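Local coordinates for CymD (Pseudomonas putida, PDB 6Z34), which probably forms an outer-membrane channel of the FadL family that takes up monoaromatic hydrocarbons by lateral diffusion, at residues R93-G107 with S132-Q146. Residues are numbered along the deposited sequence; the frame is centred on the assembly and turned at random.
Sequences RYALGVGAFASDGVG and SRLIVLRIPFSAAYQ
Ser132 opens the antiparallel pairing by exchanging two backbone hydrogen bonds with Gly107. Next, the extended Arg133 meets Asp104 side-on: NE donates to OD1 (2.8 Å) and NH2 to OD2 (2.7 Å), each on a syn lone pair, with carboxylate and guanidinium nearly coplanar (22°). Ile135 CD1 lies over one guanidinium face, and a leucine in place of Arg133 would probably leave the Asp104 carboxylate without its charged mate and free to turn. Leu137, its CG anti to the backbone N (chi1 177°), brings CD1 within 4.0 Å of Ala102 CB. Arg138 trades backbone bonds with Phe101, while its guanidinium turns away to Asp158 and Thr244. Pro140 has no N-H to give, so the pairing is looser here: Gly99 N reaches Pro140 O only weakly (3.4 Å), while Pro140 CG packs 3.8 Å from Phe101 CE1. Regular bonding resumes from Ser142 with Gly97 and Ala144 with Ala95. Tyr145 sets CD1 3.4 Å above the centre of the Tyr94 ring, the planes inclined at 52°. Gln146 O accepts Arg93 NE (3.2 Å), whose NH2 hydrogen-bonds Val147 O. Strands 80-91 and 151-171 continue the pairing beyond these two, as expected of neighbouring staves in the transmembrane beta barrel of FadL channels.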
ATOM      1  N   ARG A  93     -25.822  -1.126 -17.085  1.00 52.68           N
ATOM      2  CA  ARG A  93     -25.720  -1.497 -15.672  1.00 56.12           C
ATOM      3  C   ARG A  93     -24.329  -1.938 -15.260  1.00 56.45           C
ATOM      4  O   ARG A  93     -24.122  -2.233 -14.083  1.00 60.92           O
ATOM      5  CB  ARG A  93     -26.690  -2.636 -15.348  1.00 54.98           C
ATOM      6  CG  ARG A  93     -28.165  -2.267 -15.441  1.00 59.89           C
ATOM      7  CD  ARG A  93     -29.035  -3.529 -15.500  1.00 61.90           C
ATOM      8  NE  ARG A  93     -29.780  -3.775 -14.273  1.00 72.60           N
ATOM      9  CZ  ARG A  93     -31.061  -3.495 -14.105  1.00 78.34           C
ATOM     10  NH1 ARG A  93     -31.755  -2.948 -15.079  1.00 83.58           N
ATOM     11  NH2 ARG A  93     -31.648  -3.758 -12.951  1.00103.13           N
ATOM     12  N   TYR A  94     -23.385  -2.035 -16.192  1.00 48.27           N
ATOM     13  CA  TYR A  94     -22.090  -2.625 -15.906  1.00 47.70           C
ATOM     14  C   TYR A  94     -21.009  -1.559 -15.930  1.00 54.75           C
ATOM     15  O   TYR A  94     -21.125  -0.540 -16.624  1.00 51.41           O
ATOM     16  CB  TYR A  94     -21.714  -3.717 -16.914  1.00 42.85           C
ATOM     17  CG  TYR A  94     -22.530  -4.989 -16.810  1.00 45.10           C
ATOM     18  CD1 TYR A  94     -23.785  -5.090 -17.406  1.00 44.03           C
ATOM     19  CD2 TYR A  94     -22.031  -6.098 -16.143  1.00 43.78           C
ATOM     20  CE1 TYR A  94     -24.525  -6.269 -17.316  1.00 50.11           C
ATOM     21  CE2 TYR A  94     -22.756  -7.269 -16.042  1.00 41.18           C
ATOM     22  CZ  TYR A  94     -23.998  -7.355 -16.621  1.00 51.77           C
ATOM     23  OH  TYR A  94     -24.693  -8.543 -16.525  1.00 49.59           O
ATOM     24  N   ALA A  95     -19.965  -1.816 -15.143  1.00 48.19           N
ATOM     25  CA  ALA A  95     -18.691  -1.134 -15.246  1.00 49.58           C
ATOM     26  C   ALA A  95     -17.620  -2.199 -15.358  1.00 47.55           C
ATOM     27  O   ALA A  95     -17.697  -3.224 -14.679  1.00 43.63           O
ATOM     28  CB  ALA A  95     -18.414  -0.259 -14.039  1.00 50.08           C
ATOM     29  N   LEU A  96     -16.648  -1.970 -16.255  1.00 50.05           N
ATOM     30  CA  LEU A  96     -15.486  -2.831 -16.438  1.00 41.98           C
ATOM     31  C   LEU A  96     -14.246  -1.971 -16.321  1.00 50.56           C
ATOM     32  O   LEU A  96     -14.192  -0.868 -16.877  1.00 53.33           O
ATOM     33  CB  LEU A  96     -15.463  -3.520 -17.789  1.00 41.73           C
ATOM     34  CG  LEU A  96     -16.716  -4.321 -18.135  1.00 52.71           C
ATOM     35  CD1 LEU A  96     -16.676  -4.699 -19.622  1.00 54.53           C
ATOM     36  CD2 LEU A  96     -16.825  -5.544 -17.255  1.00 55.67           C
ATOM     37  N   GLY A  97     -13.255  -2.472 -15.605  1.00 44.51           N
ATOM     38  CA  GLY A  97     -12.080  -1.680 -15.316  1.00 44.95           C
ATOM     39  C   GLY A  97     -10.834  -2.527 -15.286  1.00 44.02           C
ATOM     40  O   GLY A  97     -10.865  -3.722 -14.973  1.00 55.48           O
ATOM     41  N   VAL A  98      -9.724  -1.880 -15.602  1.00 46.54           N
ATOM     42  CA  VAL A  98      -8.404  -2.434 -15.365  1.00 42.62           C
ATOM     43  C   VAL A  98      -7.494  -1.256 -15.055  1.00 45.84           C
ATOM     44  O   VAL A  98      -7.764  -0.123 -15.460  1.00 49.95           O
ATOM     45  CB  VAL A  98      -7.908  -3.259 -16.580  1.00 45.13           C
ATOM     46  CG1 VAL A  98      -7.772  -2.369 -17.784  1.00 50.41           C
ATOM     47  CG2 VAL A  98      -6.562  -3.961 -16.264  1.00 53.46           C
ATOM     48  N   GLY A  99      -6.415  -1.516 -14.331  1.00 46.86           N
ATOM     49  CA  GLY A  99      -5.463  -0.455 -14.076  1.00 44.21           C
ATOM     50  C   GLY A  99      -4.161  -0.980 -13.509  1.00 46.08           C
ATOM     51  O   GLY A  99      -3.932  -2.188 -13.416  1.00 46.98           O
ATOM     52  N   ALA A 100      -3.296  -0.042 -13.155  1.00 44.96           N
ATOM     53  CA  ALA A 100      -2.018  -0.365 -12.532  1.00 48.31           C
ATOM     54  C   ALA A 100      -1.787   0.675 -11.457  1.00 52.50           C
ATOM     55  O   ALA A 100      -1.677   1.869 -11.767  1.00 50.99           O
ATOM     56  CB  ALA A 100      -0.875  -0.377 -13.537  1.00 38.64           C
ATOM     57  N   PHE A 101      -1.735   0.214 -10.207  1.00 40.63           N
ATOM     58  CA  PHE A 101      -1.638   1.062  -9.032  1.00 40.06           C
ATOM     59  C   PHE A 101      -0.375   0.669  -8.276  1.00 51.35           C
ATOM     60  O   PHE A 101      -0.234  -0.482  -7.848  1.00 48.13           O
ATOM     61  CB  PHE A 101      -2.873   0.907  -8.141  1.00 39.80           C
ATOM     62  CG  PHE A 101      -4.136   1.384  -8.776  1.00 43.45           C
ATOM     63  CD1 PHE A 101      -4.837   0.576  -9.658  1.00 42.11           C
ATOM     64  CD2 PHE A 101      -4.627   2.651  -8.503  1.00 56.24           C
ATOM     65  CE1 PHE A 101      -6.013   1.032 -10.254  1.00 44.53           C
ATOM     66  CE2 PHE A 101      -5.812   3.104  -9.100  1.00 53.09           C
ATOM     67  CZ  PHE A 101      -6.487   2.294  -9.979  1.00 43.58           C
ATOM     68  N   ALA A 102       0.527   1.620  -8.110  1.00 45.73           N
ATOM     69  CA  ALA A 102       1.830   1.380  -7.527  1.00 54.90           C
ATOM     70  C   ALA A 102       1.910   2.065  -6.178  1.00 56.12           C
ATOM     71  O   ALA A 102       1.301   3.119  -5.961  1.00 56.76           O
ATOM     72  CB  ALA A 102       2.947   1.890  -8.447  1.00 57.55           C
ATOM     73  N   SER A 103       2.649   1.443  -5.266  1.00 62.69           N
ATOM     74  CA  SER A 103       2.997   2.065  -4.001  1.00 64.46           C
ATOM     75  C   SER A 103       4.481   1.862  -3.747  1.00 66.69           C
ATOM     76  O   SER A 103       5.044   0.815  -4.085  1.00 69.61           O
ATOM     77  CB  SER A 103       2.156   1.515  -2.837  1.00 70.46           C
ATOM     78  OG  SER A 103       2.567   0.221  -2.450  1.00 86.15           O
ATOM     79  N   ASP A 104       5.099   2.880  -3.151  1.00 72.67           N
ATOM     80  CA  ASP A 104       6.532   2.971  -2.927  1.00 62.71           C
ATOM     81  C   ASP A 104       6.753   3.595  -1.558  1.00 70.63           C
ATOM     82  O   ASP A 104       6.043   4.532  -1.179  1.00 68.63           O
ATOM     83  CB  ASP A 104       7.196   3.837  -4.011  1.00 67.81           C
ATOM     84  CG  ASP A 104       8.643   3.459  -4.284  1.00 77.20           C
ATOM     85  OD1 ASP A 104       9.224   2.663  -3.516  1.00 78.77           O
ATOM     86  OD2 ASP A 104       9.207   3.985  -5.276  1.00 82.87           O
ATOM     87  N   GLY A 105       7.736   3.082  -0.825  1.00 73.49           N
ATOM     88  CA  GLY A 105       8.078   3.637   0.473  1.00 64.11           C
ATOM     89  C   GLY A 105       9.079   2.746   1.166  1.00 70.52           C
ATOM     90  O   GLY A 105       9.364   1.627   0.726  1.00 71.00           O
ATOM     91  N   VAL A 106       9.613   3.260   2.273  1.00 74.07           N
ATOM     92  CA  VAL A 106      10.705   2.607   2.989  1.00 87.92           C
ATOM     93  C   VAL A 106      10.388   2.549   4.478  1.00 85.95           C
ATOM     94  O   VAL A 106       9.809   3.485   5.039  1.00 87.15           O
ATOM     95  CB  VAL A 106      12.050   3.329   2.750  1.00 84.92           C
ATOM     96  CG1 VAL A 106      12.015   4.733   3.323  1.00 88.40           C
ATOM     97  CG2 VAL A 106      13.179   2.544   3.366  1.00 82.57           C
ATOM     98  N   GLY A 107      10.769   1.442   5.117  1.00 84.90           N
ATOM     99  CA  GLY A 107      10.624   1.277   6.546  1.00 89.73           C
ATOM    100  C   GLY A 107      11.973   1.224   7.253  1.00 94.62           C
ATOM    101  O   GLY A 107      13.036   1.150   6.637  1.00 90.21           O
ATOM    102  N   SER A 132      13.984  -1.310   4.771  1.00 59.48           N
ATOM    103  CA  SER A 132      13.250  -2.134   3.828  1.00 64.72           C
ATOM    104  C   SER A 132      12.437  -1.200   2.953  1.00 70.83           C
ATOM    105  O   SER A 132      11.632  -0.422   3.469  1.00 82.62           O
ATOM    106  CB  SER A 132      12.352  -3.121   4.553  1.00 76.08           C
ATOM    107  OG  SER A 132      11.788  -4.034   3.637  1.00 82.71           O
ATOM    108  N   ARG A 133      12.672  -1.251   1.649  1.00 70.38           N
ATOM    109  CA  ARG A 133      11.839  -0.560   0.679  1.00 66.64           C
ATOM    110  C   ARG A 133      10.912  -1.574   0.032  1.00 64.80           C
ATOM    111  O   ARG A 133      11.369  -2.599  -0.484  1.00 59.99           O
ATOM    112  CB  ARG A 133      12.681   0.145  -0.388  1.00 64.37           C
ATOM    113  CG  ARG A 133      11.851   0.898  -1.445  1.00 65.69           C
ATOM    114  CD  ARG A 133      12.675   1.204  -2.699  1.00 68.79           C
ATOM    115  NE  ARG A 133      11.905   1.919  -3.721  1.00 76.57           N
ATOM    116  CZ  ARG A 133      12.290   2.074  -4.990  1.00 78.46           C
ATOM    117  NH1 ARG A 133      13.440   1.557  -5.412  1.00 78.31           N
ATOM    118  NH2 ARG A 133      11.521   2.738  -5.844  1.00 78.23           N
ATOM    119  N   LEU A 134       9.617  -1.271   0.047  1.00 58.03           N
ATOM    120  CA  LEU A 134       8.584  -2.159  -0.460  1.00 50.18           C
ATOM    121  C   LEU A 134       7.924  -1.488  -1.656  1.00 54.76           C
ATOM    122  O   LEU A 134       7.402  -0.373  -1.550  1.00 57.85           O
ATOM    123  CB  LEU A 134       7.556  -2.465   0.632  1.00 47.45           C
ATOM    124  CG  LEU A 134       6.240  -3.136   0.249  1.00 50.57           C
ATOM    125  CD1 LEU A 134       6.513  -4.523  -0.304  1.00 48.31           C
ATOM    126  CD2 LEU A 134       5.317  -3.198   1.459  1.00 47.91           C
ATOM    127  N   ILE A 135       7.961  -2.161  -2.790  1.00 55.32           N
ATOM    128  CA  ILE A 135       7.252  -1.743  -3.985  1.00 61.72           C
ATOM    129  C   ILE A 135       6.139  -2.747  -4.214  1.00 53.71           C
ATOM    130  O   ILE A 135       6.406  -3.952  -4.301  1.00 56.48           O
ATOM    131  CB  ILE A 135       8.194  -1.684  -5.203  1.00 61.06           C
ATOM    132  CG1 ILE A 135       9.316  -0.674  -4.962  1.00 52.21           C
ATOM    133  CG2 ILE A 135       7.409  -1.354  -6.475  1.00 52.41           C
ATOM    134  CD1 ILE A 135      10.477  -0.832  -5.908  1.00 46.74           C
ATOM    135  N   VAL A 136       4.898  -2.258  -4.314  1.00 53.13           N
ATOM    136  CA  VAL A 136       3.759  -3.102  -4.662  1.00 36.97           C
ATOM    137  C   VAL A 136       3.044  -2.484  -5.858  1.00 50.84           C
ATOM    138  O   VAL A 136       2.578  -1.338  -5.796  1.00 53.02           O
ATOM    139  CB  VAL A 136       2.789  -3.293  -3.484  1.00 50.97           C
ATOM    140  CG1 VAL A 136       1.584  -4.170  -3.903  1.00 40.13           C
ATOM    141  CG2 VAL A 136       3.526  -3.896  -2.273  1.00 47.70           C
ATOM    142  N   LEU A 137       2.984  -3.230  -6.951  1.00 50.66           N
ATOM    143  CA  LEU A 137       2.226  -2.853  -8.129  1.00 55.03           C
ATOM    144  C   LEU A 137       1.007  -3.763  -8.194  1.00 50.18           C
ATOM    145  O   LEU A 137       1.154  -4.985  -8.322  1.00 46.66           O
ATOM    146  CB  LEU A 137       3.072  -2.994  -9.394  1.00 54.34           C
ATOM    147  CG  LEU A 137       2.287  -2.680 -10.671  1.00 58.00           C
ATOM    148  CD1 LEU A 137       1.962  -1.190 -10.758  1.00 54.03           C
ATOM    149  CD2 LEU A 137       3.053  -3.150 -11.890  1.00 52.61           C
ATOM    150  N   ARG A 138      -0.186  -3.178  -8.107  1.00 42.38           N
ATOM    151  CA  ARG A 138      -1.426  -3.944  -8.151  1.00 43.94           C
ATOM    152  C   ARG A 138      -2.136  -3.677  -9.473  1.00 54.35           C
ATOM    153  O   ARG A 138      -2.309  -2.520  -9.889  1.00 50.06           O
ATOM    154  CB  ARG A 138      -2.312  -3.621  -6.938  1.00 44.26           C
ATOM    155  CG  ARG A 138      -1.501  -3.607  -5.639  1.00 53.98           C
ATOM    156  CD  ARG A 138      -2.355  -3.505  -4.353  1.00 62.87           C
ATOM    157  NE  ARG A 138      -3.191  -4.683  -4.207  1.00 58.77           N
ATOM    158  CZ  ARG A 138      -3.170  -5.524  -3.182  1.00 58.77           C
ATOM    159  NH1 ARG A 138      -2.348  -5.316  -2.142  1.00 55.54           N
ATOM    160  NH2 ARG A 138      -3.992  -6.579  -3.205  1.00 49.70           N
ATOM    161  N   ILE A 139      -2.485  -4.753 -10.164  1.00 50.23           N
ATOM    162  CA  ILE A 139      -3.095  -4.645 -11.480  1.00 44.07           C
ATOM    163  C   ILE A 139      -4.488  -5.245 -11.378  1.00 47.68           C
ATOM    164  O   ILE A 139      -4.641  -6.461 -11.554  1.00 46.31           O
ATOM    165  CB  ILE A 139      -2.260  -5.356 -12.558  1.00 44.37           C
ATOM    166  CG1 ILE A 139      -0.829  -4.811 -12.573  1.00 39.28           C
ATOM    167  CG2 ILE A 139      -2.941  -5.222 -13.935  1.00 42.46           C
ATOM    168  CD1 ILE A 139       0.106  -5.564 -13.536  1.00 53.40           C
ATOM    169  N   PRO A 140      -5.513  -4.441 -11.086  1.00 50.97           N
ATOM    170  CA  PRO A 140      -6.863  -4.982 -10.907  1.00 50.69           C
ATOM    171  C   PRO A 140      -7.549  -5.290 -12.218  1.00 49.44           C
ATOM    172  O   PRO A 140      -7.344  -4.619 -13.231  1.00 50.47           O
ATOM    173  CB  PRO A 140      -7.601  -3.853 -10.182  1.00 51.79           C
ATOM    174  CG  PRO A 140      -6.918  -2.619 -10.693  1.00 59.09           C
ATOM    175  CD  PRO A 140      -5.454  -2.999 -10.781  1.00 47.83           C
ATOM    176  N   PHE A 141      -8.361  -6.343 -12.184  1.00 49.54           N
ATOM    177  CA  PHE A 141      -9.364  -6.614 -13.211  1.00 47.31           C
ATOM    178  C   PHE A 141     -10.694  -6.539 -12.488  1.00 49.65           C
ATOM    179  O   PHE A 141     -10.950  -7.328 -11.572  1.00 52.03           O
ATOM    180  CB  PHE A 141      -9.138  -7.965 -13.887  1.00 51.85           C
ATOM    181  CG  PHE A 141      -7.739  -8.129 -14.431  1.00 67.37           C
ATOM    182  CD1 PHE A 141      -6.686  -8.474 -13.587  1.00 67.42           C
ATOM    183  CD2 PHE A 141      -7.466  -7.908 -15.772  1.00 68.41           C
ATOM    184  CE1 PHE A 141      -5.398  -8.610 -14.070  1.00 54.54           C
ATOM    185  CE2 PHE A 141      -6.179  -8.044 -16.261  1.00 67.93           C
ATOM    186  CZ  PHE A 141      -5.139  -8.392 -15.401  1.00 59.77           C
ATOM    187  N   SER A 142     -11.505  -5.545 -12.846  1.00 49.63           N
ATOM    188  CA  SER A 142     -12.601  -5.110 -11.998  1.00 46.99           C
ATOM    189  C   SER A 142     -13.884  -5.035 -12.802  1.00 50.74           C
ATOM    190  O   SER A 142     -13.873  -4.745 -14.005  1.00 45.23           O
ATOM    191  CB  SER A 142     -12.312  -3.755 -11.373  1.00 50.86           C
ATOM    192  OG  SER A 142     -13.193  -3.493 -10.295  1.00 62.54           O
ATOM    193  N   ALA A 143     -14.991  -5.303 -12.116  1.00 47.08           N
ATOM    194  CA  ALA A 143     -16.309  -5.242 -12.724  1.00 48.01           C
ATOM    195  C   ALA A 143     -17.303  -4.817 -11.659  1.00 47.28           C
ATOM    196  O   ALA A 143     -17.098  -5.072 -10.470  1.00 50.18           O
ATOM    197  CB  ALA A 143     -16.713  -6.594 -13.326  1.00 36.51           C
ATOM    198  N   ALA A 144     -18.391  -4.173 -12.092  1.00 42.92           N
ATOM    199  CA  ALA A 144     -19.423  -3.758 -11.160  1.00 44.57           C
ATOM    200  C   ALA A 144     -20.771  -3.800 -11.873  1.00 50.28           C
ATOM    201  O   ALA A 144     -20.853  -3.751 -13.105  1.00 47.09           O
ATOM    202  CB  ALA A 144     -19.135  -2.365 -10.588  1.00 48.42           C
ATOM    203  N   TYR A 145     -21.833  -3.916 -11.080  1.00 50.95           N
ATOM    204  CA  TYR A 145     -23.156  -4.162 -11.630  1.00 53.93           C
ATOM    205  C   TYR A 145     -24.192  -3.514 -10.730  1.00 65.04           C
ATOM    206  O   TYR A 145     -24.126  -3.662  -9.503  1.00 57.11           O
ATOM    207  CB  TYR A 145     -23.419  -5.669 -11.767  1.00 48.98           C
ATOM    208  CG  TYR A 145     -24.783  -6.018 -12.335  1.00 55.24           C
ATOM    209  CD1 TYR A 145     -25.071  -5.824 -13.688  1.00 57.60           C
ATOM    210  CD2 TYR A 145     -25.787  -6.550 -11.522  1.00 60.34           C
ATOM    211  CE1 TYR A 145     -26.320  -6.153 -14.210  1.00 54.17           C
ATOM    212  CE2 TYR A 145     -27.046  -6.879 -12.032  1.00 49.79           C
ATOM    213  CZ  TYR A 145     -27.307  -6.669 -13.378  1.00 55.92           C
ATOM    214  OH  TYR A 145     -28.541  -6.996 -13.908  1.00 58.95           O
ATOM    215  N   GLN A 146     -25.133  -2.790 -11.350  1.00 56.91           N
ATOM    216  CA  GLN A 146     -26.300  -2.249 -10.652  1.00 56.42           C
ATOM    217  C   GLN A 146     -27.360  -3.333 -10.613  1.00 56.63           C
ATOM    218  O   GLN A 146     -28.019  -3.604 -11.620  1.00 53.06           O
ATOM    219  CB  GLN A 146     -26.852  -1.013 -11.351  1.00 62.96           C
ATOM    220  CG  GLN A 146     -26.145   0.282 -11.041  1.00 79.34           C
ATOM    221  CD  GLN A 146     -26.656   1.415 -11.905  1.00 89.38           C
ATOM    222  OE1 GLN A 146     -27.055   1.197 -13.046  1.00 90.74           O
ATOM    223  NE2 GLN A 146     -26.652   2.629 -11.367  1.00 97.95           N
TER